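Local structure of tail fiber protein (Pseudomonas aeruginosa, 6CL6) at residues 65-77 with 87-100. The protein forms the trimeric tail fiber of an R-type pyocin, a contractile injection system, and probably binds receptors on the surface of target Pseudomonas cells. Residues are numbered along the deposited sequence; the frame is centred on the assembly and turned at random.
Sequences GPVAGRYFYIQSM and SQIATSYNATSEMY
The Phe-72 ring is held between Pro-66 CG of its own segment, over the centre of one face, and Ser-92 CA across the contact, 3.9 Å from the Phe-72 centroid on the opposite face. The same proline puts CB over the Tyr-100 ring in a CH-pi contact, 3.7 Å from its centroid, while Phe-72 CE2 meets Tyr-100 CE1 obliquely. Beside this tight apolar patch, Arg-70, its chain bent at chi3 (65°), reaches into the 93-98 loop. Arg-70 NH1 gives a nearly straight hydrogen bond (167°), part of a salt bridge, to Glu-98 OE2 (3.1 Å), arriving from above the carboxylate plane, on the same face as the Thr-96 hydroxyl. Arg-70 NH2 bonds Thr-96 OG1 (2.8 Å) and Asn-94 O (2.9 Å). Tyr-100 OH donates to Glu-98 OE1, so both carboxylate oxygens are gripped, which probably favours the ionised form. The solvent side lies at partly exposed Arg-70 and Asn-94 and exposed Ala-95: one water accepts from Arg-70 NE within reach of Asn-94 OD1, another joins Tyr-71 N to that oxygen. Buried Tyr-93, with CG anti to the backbone N (chi1 -179°), stands alongside Tyr-71 and brings CD1 to within 3.5 Å of Tyr-73 CE1; its hydroxyl bonds Asn-85 of the second subunit. From Tyr-73/Thr-91 to Met-77/Ser-87 the backbones pair as an antiparallel hairpin, flanked by strands 57-60 and 99-104, and its Gln-75 and Ile-89 side chains pack against neighbouring subunits of the trimer.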
ATOM      1  N   GLY A  65     -46.841  35.863  32.326  1.00 10.47           N
ATOM      2  CA  GLY A  65     -46.800  35.808  30.902  1.00 12.29           C
ATOM      3  C   GLY A  65     -45.666  34.905  30.415  1.00 11.58           C
ATOM      4  O   GLY A  65     -44.951  34.296  31.204  1.00 15.00           O
ATOM      5  N   PRO A  66     -45.495  34.828  29.074  1.00  8.63           N
ATOM      6  CA  PRO A  66     -44.570  33.823  28.515  1.00 12.22           C
ATOM      7  C   PRO A  66     -43.087  34.162  28.608  1.00 23.12           C
ATOM      8  O   PRO A  66     -42.249  33.253  28.658  1.00 15.34           O
ATOM      9  CB  PRO A  66     -45.024  33.703  27.056  1.00 15.93           C
ATOM     10  CG  PRO A  66     -45.650  35.063  26.758  1.00 11.99           C
ATOM     11  CD  PRO A  66     -46.288  35.501  28.046  1.00 17.71           C
ATOM     12  N   VAL A  67     -42.728  35.441  28.625  1.00 10.97           N
ATOM     13  CA  VAL A  67     -41.310  35.830  28.636  1.00 11.00           C
ATOM     14  C   VAL A  67     -41.083  36.909  29.690  1.00 17.96           C
ATOM     15  O   VAL A  67     -41.476  38.069  29.500  1.00 13.68           O
ATOM     16  CB  VAL A  67     -40.805  36.295  27.270  1.00 15.89           C
ATOM     17  CG1 VAL A  67     -39.301  36.548  27.362  1.00 17.31           C
ATOM     18  CG2 VAL A  67     -41.097  35.308  26.190  1.00 16.54           C
ATOM     19  N   ALA A  68     -40.420  36.535  30.786  1.00 17.68           N
ATOM     20  CA  ALA A  68     -40.241  37.452  31.897  1.00 30.85           C
ATOM     21  C   ALA A  68     -39.523  38.728  31.459  1.00 12.03           C
ATOM     22  O   ALA A  68     -38.535  38.697  30.705  1.00 12.16           O
ATOM     23  CB  ALA A  68     -39.457  36.762  33.013  1.00 26.75           C
ATOM     24  N   GLY A  69     -40.030  39.855  31.955  1.00  9.78           N
ATOM     25  CA  GLY A  69     -39.522  41.151  31.569  1.00 20.39           C
ATOM     26  C   GLY A  69     -40.109  41.756  30.323  1.00 23.61           C
ATOM     27  O   GLY A  69     -39.768  42.897  30.007  1.00 19.40           O
ATOM     28  N   ARG A  70     -40.992  41.048  29.600  1.00 11.26           N
ATOM     29  CA  ARG A  70     -41.515  41.564  28.331  1.00  9.99           C
ATOM     30  C   ARG A  70     -43.037  41.688  28.355  1.00 11.71           C
ATOM     31  O   ARG A  70     -43.735  40.841  28.949  1.00 14.62           O
ATOM     32  CB  ARG A  70     -41.117  40.671  27.166  1.00 14.85           C
ATOM     33  CG  ARG A  70     -39.631  40.858  26.814  1.00 18.39           C
ATOM     34  CD  ARG A  70     -39.262  40.022  25.624  1.00 20.27           C
ATOM     35  NE  ARG A  70     -39.945  40.449  24.407  1.00 16.64           N
ATOM     36  CZ  ARG A  70     -39.924  39.761  23.288  1.00 23.71           C
ATOM     37  NH1 ARG A  70     -39.253  38.620  23.234  1.00 27.45           N
ATOM     38  NH2 ARG A  70     -40.555  40.215  22.220  1.00 23.75           N
ATOM     39  N   TYR A  71     -43.523  42.745  27.713  1.00  8.26           N
ATOM     40  CA  TYR A  71     -44.947  42.899  27.504  1.00  8.66           C
ATOM     41  C   TYR A  71     -45.469  41.953  26.421  1.00 13.15           C
ATOM     42  O   TYR A  71     -44.848  41.771  25.374  1.00 11.13           O
ATOM     43  CB  TYR A  71     -45.282  44.332  27.113  1.00  8.10           C
ATOM     44  CG  TYR A  71     -45.176  45.318  28.265  1.00 14.47           C
ATOM     45  CD1 TYR A  71     -46.234  45.534  29.135  1.00 16.07           C
ATOM     46  CD2 TYR A  71     -43.989  46.006  28.495  1.00 19.42           C
ATOM     47  CE1 TYR A  71     -46.125  46.395  30.200  1.00 13.54           C
ATOM     48  CE2 TYR A  71     -43.881  46.916  29.567  1.00 11.43           C
ATOM     49  CZ  TYR A  71     -44.952  47.099  30.405  1.00 18.65           C
ATOM     50  OH  TYR A  71     -44.851  47.959  31.451  1.00 21.14           O
ATOM     51  N   PHE A  72     -46.628  41.358  26.681  1.00 12.32           N
ATOM     52  CA  PHE A  72     -47.359  40.586  25.689  1.00  9.04           C
ATOM     53  C   PHE A  72     -48.837  40.953  25.734  1.00  7.87           C
ATOM     54  O   PHE A  72     -49.431  41.070  26.830  1.00 10.15           O
ATOM     55  CB  PHE A  72     -47.208  39.051  25.919  1.00  9.05           C
ATOM     56  CG  PHE A  72     -45.920  38.487  25.406  1.00 12.10           C
ATOM     57  CD1 PHE A  72     -44.713  38.802  25.998  1.00 12.31           C
ATOM     58  CD2 PHE A  72     -45.919  37.690  24.248  1.00 12.83           C
ATOM     59  CE1 PHE A  72     -43.513  38.293  25.487  1.00 13.58           C
ATOM     60  CE2 PHE A  72     -44.726  37.183  23.737  1.00 18.78           C
ATOM     61  CZ  PHE A  72     -43.537  37.484  24.360  1.00 17.81           C
ATOM     62  N   TYR A  73     -49.441  41.060  24.542  1.00  8.98           N
ATOM     63  CA  TYR A  73     -50.894  41.016  24.424  1.00 11.35           C
ATOM     64  C   TYR A  73     -51.361  39.606  24.711  1.00 10.98           C
ATOM     65  O   TYR A  73     -50.792  38.637  24.185  1.00 11.12           O
ATOM     66  CB  TYR A  73     -51.349  41.411  23.025  1.00  7.20           C
ATOM     67  CG  TYR A  73     -50.938  42.771  22.561  1.00  9.05           C
ATOM     68  CD1 TYR A  73     -49.749  42.966  21.883  1.00  8.83           C
ATOM     69  CD2 TYR A  73     -51.785  43.850  22.740  1.00 11.57           C
ATOM     70  CE1 TYR A  73     -49.415  44.246  21.446  1.00  9.55           C
ATOM     71  CE2 TYR A  73     -51.474  45.082  22.293  1.00  7.02           C
ATOM     72  CZ  TYR A  73     -50.296  45.283  21.664  1.00  9.43           C
ATOM     73  OH  TYR A  73     -50.017  46.573  21.228  1.00 11.83           O
ATOM     74  N   ILE A  74     -52.368  39.469  25.566  1.00 10.15           N
ATOM     75  CA  ILE A  74     -52.847  38.156  25.970  1.00  7.70           C
ATOM     76  C   ILE A  74     -54.325  38.110  25.686  1.00 16.47           C
ATOM     77  O   ILE A  74     -55.105  38.814  26.338  1.00 13.05           O
ATOM     78  CB  ILE A  74     -52.543  37.840  27.449  1.00 11.37           C
ATOM     79  CG1 ILE A  74     -51.005  37.862  27.687  1.00 10.05           C
ATOM     80  CG2 ILE A  74     -53.122  36.487  27.800  1.00  8.35           C
ATOM     81  CD1 ILE A  74     -50.561  37.302  28.996  1.00 21.57           C
ATOM     82  N   GLN A  75     -54.702  37.293  24.708  1.00 10.87           N
ATOM     83  CA  GLN A  75     -56.106  36.979  24.459  1.00 11.77           C
ATOM     84  C   GLN A  75     -56.545  35.850  25.381  1.00 14.09           C
ATOM     85  O   GLN A  75     -55.793  34.903  25.612  1.00 16.50           O
ATOM     86  CB  GLN A  75     -56.349  36.567  23.008  1.00  9.38           C
ATOM     87  CG  GLN A  75     -55.888  37.508  21.949  1.00 15.58           C
ATOM     88  CD  GLN A  75     -55.972  36.860  20.580  1.00 24.06           C
ATOM     89  OE1 GLN A  75     -57.053  36.542  20.105  1.00 32.69           O
ATOM     90  NE2 GLN A  75     -54.815  36.620  19.966  1.00 20.28           N
ATOM     91  N   SER A  76     -57.771  35.940  25.881  1.00  8.62           N
ATOM     92  CA  SER A  76     -58.318  34.881  26.733  1.00  7.88           C
ATOM     93  C   SER A  76     -59.678  34.450  26.220  1.00  9.12           C
ATOM     94  O   SER A  76     -60.487  35.288  25.831  1.00  8.36           O
ATOM     95  CB  SER A  76     -58.463  35.345  28.172  1.00 13.91           C
ATOM     96  OG  SER A  76     -57.207  35.605  28.738  1.00 11.90           O
ATOM     97  N   MET A  77     -59.916  33.148  26.251  1.00 12.09           N
ATOM     98  CA  MET A  77     -61.192  32.533  25.931  1.00 14.30           C
ATOM     99  C   MET A  77     -61.573  31.666  27.124  1.00  7.81           C
ATOM    100  O   MET A  77     -60.730  30.947  27.660  1.00 13.82           O
ATOM    101  CB  MET A  77     -61.091  31.702  24.663  1.00 13.02           C
ATOM    102  CG  MET A  77     -60.813  32.484  23.412  1.00 15.54           C
ATOM    103  SD  MET A  77     -60.085  31.468  22.137  1.00 15.84           S
ATOM    104  CE  MET A  77     -58.403  31.368  22.693  1.00 17.16           C
ATOM    105  N   SER A  87     -58.350  29.365  27.807  1.00 12.91           N
ATOM    106  CA  SER A  87     -57.236  29.253  26.879  1.00  8.72           C
ATOM    107  C   SER A  87     -56.697  30.648  26.641  1.00 11.45           C
ATOM    108  O   SER A  87     -57.473  31.598  26.573  1.00  9.11           O
ATOM    109  CB  SER A  87     -57.717  28.619  25.573  1.00  8.49           C
ATOM    110  OG  SER A  87     -56.789  28.774  24.554  1.00 14.29           O
ATOM    111  N   GLN A  88     -55.374  30.775  26.565  1.00  9.75           N
ATOM    112  CA  GLN A  88     -54.741  32.056  26.323  1.00 10.41           C
ATOM    113  C   GLN A  88     -53.698  31.992  25.225  1.00 11.83           C
ATOM    114  O   GLN A  88     -52.924  31.031  25.117  1.00  9.01           O
ATOM    115  CB  GLN A  88     -54.088  32.607  27.604  1.00 12.23           C
ATOM    116  CG  GLN A  88     -55.088  33.035  28.632  1.00  8.20           C
ATOM    117  CD  GLN A  88     -54.403  33.680  29.815  1.00 10.33           C
ATOM    118  OE1 GLN A  88     -53.242  33.358  30.138  1.00  9.25           O
ATOM    119  NE2 GLN A  88     -55.100  34.601  30.451  1.00 10.95           N
ATOM    120  N   ILE A  89     -53.731  33.030  24.388  1.00 11.03           N
ATOM    121  CA  ILE A  89     -52.777  33.242  23.312  1.00  7.43           C
ATOM    122  C   ILE A  89     -52.042  34.544  23.583  1.00  9.90           C
ATOM    123  O   ILE A  89     -52.677  35.596  23.725  1.00 12.59           O
ATOM    124  CB  ILE A  89     -53.468  33.322  21.934  1.00 10.97           C
ATOM    125  CG1 ILE A  89     -54.217  32.040  21.633  1.00 14.98           C
ATOM    126  CG2 ILE A  89     -52.441  33.680  20.864  1.00 11.13           C
ATOM    127  CD1 ILE A  89     -55.192  32.165  20.525  1.00 11.05           C
ATOM    128  N   ALA A  90     -50.719  34.483  23.614  1.00 13.68           N
ATOM    129  CA  ALA A  90     -49.876  35.634  23.896  1.00 11.56           C
ATOM    130  C   ALA A  90     -49.089  35.994  22.646  1.00 13.19           C
ATOM    131  O   ALA A  90     -48.474  35.114  22.014  1.00 12.02           O
ATOM    132  CB  ALA A  90     -48.948  35.351  25.082  1.00 11.43           C
ATOM    133  N   THR A  91     -49.105  37.275  22.291  1.00  9.25           N
ATOM    134  CA  THR A  91     -48.326  37.782  21.174  1.00  7.59           C
ATOM    135  C   THR A  91     -47.517  38.980  21.653  1.00 20.61           C
ATOM    136  O   THR A  91     -47.956  39.733  22.521  1.00 10.02           O
ATOM    137  CB  THR A  91     -49.206  38.159  19.996  1.00 11.37           C
ATOM    138  OG1 THR A  91     -50.258  39.034  20.451  1.00  8.08           O
ATOM    139  CG2 THR A  91     -49.823  36.892  19.400  1.00 11.88           C
ATOM    140  N   SER A  92     -46.322  39.134  21.086  1.00 10.77           N
ATOM    141  CA  SER A  92     -45.358  40.083  21.608  1.00 10.57           C
ATOM    142  C   SER A  92     -45.803  41.508  21.361  1.00  9.61           C
ATOM    143  O   SER A  92     -46.446  41.830  20.361  1.00 12.36           O
ATOM    144  CB  SER A  92     -43.978  39.834  20.960  1.00 16.45           C
ATOM    145  OG  SER A  92     -44.102  39.798  19.532  1.00 12.82           O
ATOM    146  N   TYR A  93     -45.381  42.390  22.261  1.00 10.13           N
ATOM    147  CA  TYR A  93     -45.649  43.828  22.161  1.00  9.29           C
ATOM    148  C   TYR A  93     -44.566  44.612  21.418  1.00  9.18           C
ATOM    149  O   TYR A  93     -44.844  45.713  20.924  1.00 10.72           O
ATOM    150  CB  TYR A  93     -45.798  44.387  23.563  1.00  9.37           C
ATOM    151  CG  TYR A  93     -46.108  45.849  23.708  1.00 12.00           C
ATOM    152  CD1 TYR A  93     -47.313  46.383  23.281  1.00  9.53           C
ATOM    153  CD2 TYR A  93     -45.205  46.696  24.329  1.00 17.47           C
ATOM    154  CE1 TYR A  93     -47.591  47.729  23.437  1.00  7.38           C
ATOM    155  CE2 TYR A  93     -45.468  48.053  24.491  1.00 18.56           C
ATOM    156  CZ  TYR A  93     -46.657  48.557  24.045  1.00 14.70           C
ATOM    157  OH  TYR A  93     -46.906  49.896  24.223  1.00 14.27           O
ATOM    158  N   ASN A  94     -43.336  44.099  21.350  1.00 14.50           N
ATOM    159  CA  ASN A  94     -42.238  44.838  20.754  1.00 14.35           C
ATOM    160  C   ASN A  94     -41.048  43.902  20.555  1.00 12.17           C
ATOM    161  O   ASN A  94     -41.082  42.747  20.953  1.00 15.26           O
ATOM    162  CB  ASN A  94     -41.849  46.013  21.664  1.00 18.04           C
ATOM    163  CG  ASN A  94     -41.226  45.557  22.960  1.00 15.65           C
ATOM    164  OD1 ASN A  94     -41.843  44.878  23.765  1.00 20.13           O
ATOM    165  ND2 ASN A  94     -39.968  45.937  23.177  1.00 16.39           N
ATOM    166  N   ALA A  95     -40.012  44.426  19.893  1.00 11.67           N
ATOM    167  CA  ALA A  95     -38.682  43.839  19.817  1.00 10.78           C
ATOM    168  C   ALA A  95     -38.598  42.656  18.874  1.00 25.73           C
ATOM    169  O   ALA A  95     -37.689  42.612  18.029  1.00 13.50           O
ATOM    170  CB  ALA A  95     -38.181  43.439  21.207  1.00 17.48           C
ATOM    171  N   THR A  96     -39.498  41.678  19.038  1.00 11.55           N
ATOM    172  CA  THR A  96     -39.564  40.517  18.149  1.00 10.33           C
ATOM    173  C   THR A  96     -41.030  40.186  17.888  1.00 20.86           C
ATOM    174  O   THR A  96     -41.930  40.719  18.550  1.00 21.42           O
ATOM    175  CB  THR A  96     -38.883  39.286  18.763  1.00 19.07           C
ATOM    176  OG1 THR A  96     -39.621  38.880  19.915  1.00 17.51           O
ATOM    177  CG2 THR A  96     -37.451  39.576  19.200  1.00 22.89           C
ATOM    178  N   SER A  97     -41.270  39.279  16.935  1.00 10.15           N
ATOM    179  CA  SER A  97     -42.616  38.803  16.583  1.00  9.45           C
ATOM    180  C   SER A  97     -42.730  37.363  17.060  1.00 16.84           C
ATOM    181  O   SER A  97     -42.216  36.443  16.406  1.00 12.87           O
ATOM    182  CB  SER A  97     -42.857  38.865  15.060  1.00 10.07           C
ATOM    183  OG  SER A  97     -42.788  40.206  14.582  1.00 14.30           O
ATOM    184  N   GLU A  98     -43.377  37.174  18.216  1.00 13.92           N
ATOM    185  CA  GLU A  98     -43.479  35.881  18.866  1.00  8.27           C
ATOM    186  C   GLU A  98     -44.903  35.604  19.319  1.00 17.29           C
ATOM    187  O   GLU A  98     -45.651  36.522  19.648  1.00 13.69           O
ATOM    188  CB  GLU A  98     -42.579  35.796  20.097  1.00 11.48           C
ATOM    189  CG  GLU A  98     -41.126  35.837  19.773  1.00 13.04           C
ATOM    190  CD  GLU A  98     -40.230  35.907  20.992  1.00 18.22           C
ATOM    191  OE1 GLU A  98     -40.559  35.318  22.045  1.00 23.79           O
ATOM    192  OE2 GLU A  98     -39.196  36.593  20.889  1.00 23.86           O
ATOM    193  N   MET A  99     -45.236  34.308  19.394  1.00 19.24           N
ATOM    194  CA  MET A  99     -46.547  33.846  19.873  1.00 18.04           C
ATOM    195  C   MET A  99     -46.394  32.631  20.767  1.00 20.07           C
ATOM    196  O   MET A  99     -45.569  31.741  20.492  1.00 12.91           O
ATOM    197  CB  MET A  99     -47.459  33.473  18.693  1.00  8.83           C
ATOM    198  CG  MET A  99     -48.837  32.947  19.088  1.00 10.58           C
ATOM    199  SD  MET A  99     -49.831  32.344  17.685  1.00 12.01           S
ATOM    200  CE  MET A  99     -50.095  33.870  16.809  1.00 23.02           C
ATOM    201  N   TYR A 100     -47.221  32.590  21.817  1.00  7.46           N
ATOM    202  CA  TYR A 100     -47.288  31.513  22.787  1.00  9.33           C
ATOM    203  C   TYR A 100     -48.752  31.165  23.054  1.00 14.90           C
ATOM    204  O   TYR A 100     -49.649  31.984  22.843  1.00 11.84           O
ATOM    205  CB  TYR A 100     -46.609  31.899  24.122  1.00 11.08           C
ATOM    206  CG  TYR A 100     -45.148  32.194  23.953  1.00 15.30           C
ATOM    207  CD1 TYR A 100     -44.724  33.427  23.451  1.00 10.71           C
ATOM    208  CD2 TYR A 100     -44.170  31.243  24.308  1.00 13.49           C
ATOM    209  CE1 TYR A 100     -43.375  33.708  23.279  1.00 14.45           C
ATOM    210  CE2 TYR A 100     -42.821  31.526  24.148  1.00 16.81           C
ATOM    211  CZ  TYR A 100     -42.435  32.763  23.621  1.00 17.94           C
ATOM    212  OH  TYR A 100     -41.109  33.048  23.420  1.00 14.04           O
TER
HETATM  213  O   HOH W   1     -42.373  42.221  23.977  1.00  9.32           O
HETATM  214  O   HOH W   2     -41.483  44.451  26.462  1.00 14.41           O
HETATM  215  O   HOH W   3     -47.421  46.498  19.956  1.00 10.07           O
HETATM  216  O   HOH W   4     -52.481  37.586  21.381  1.00 15.33           O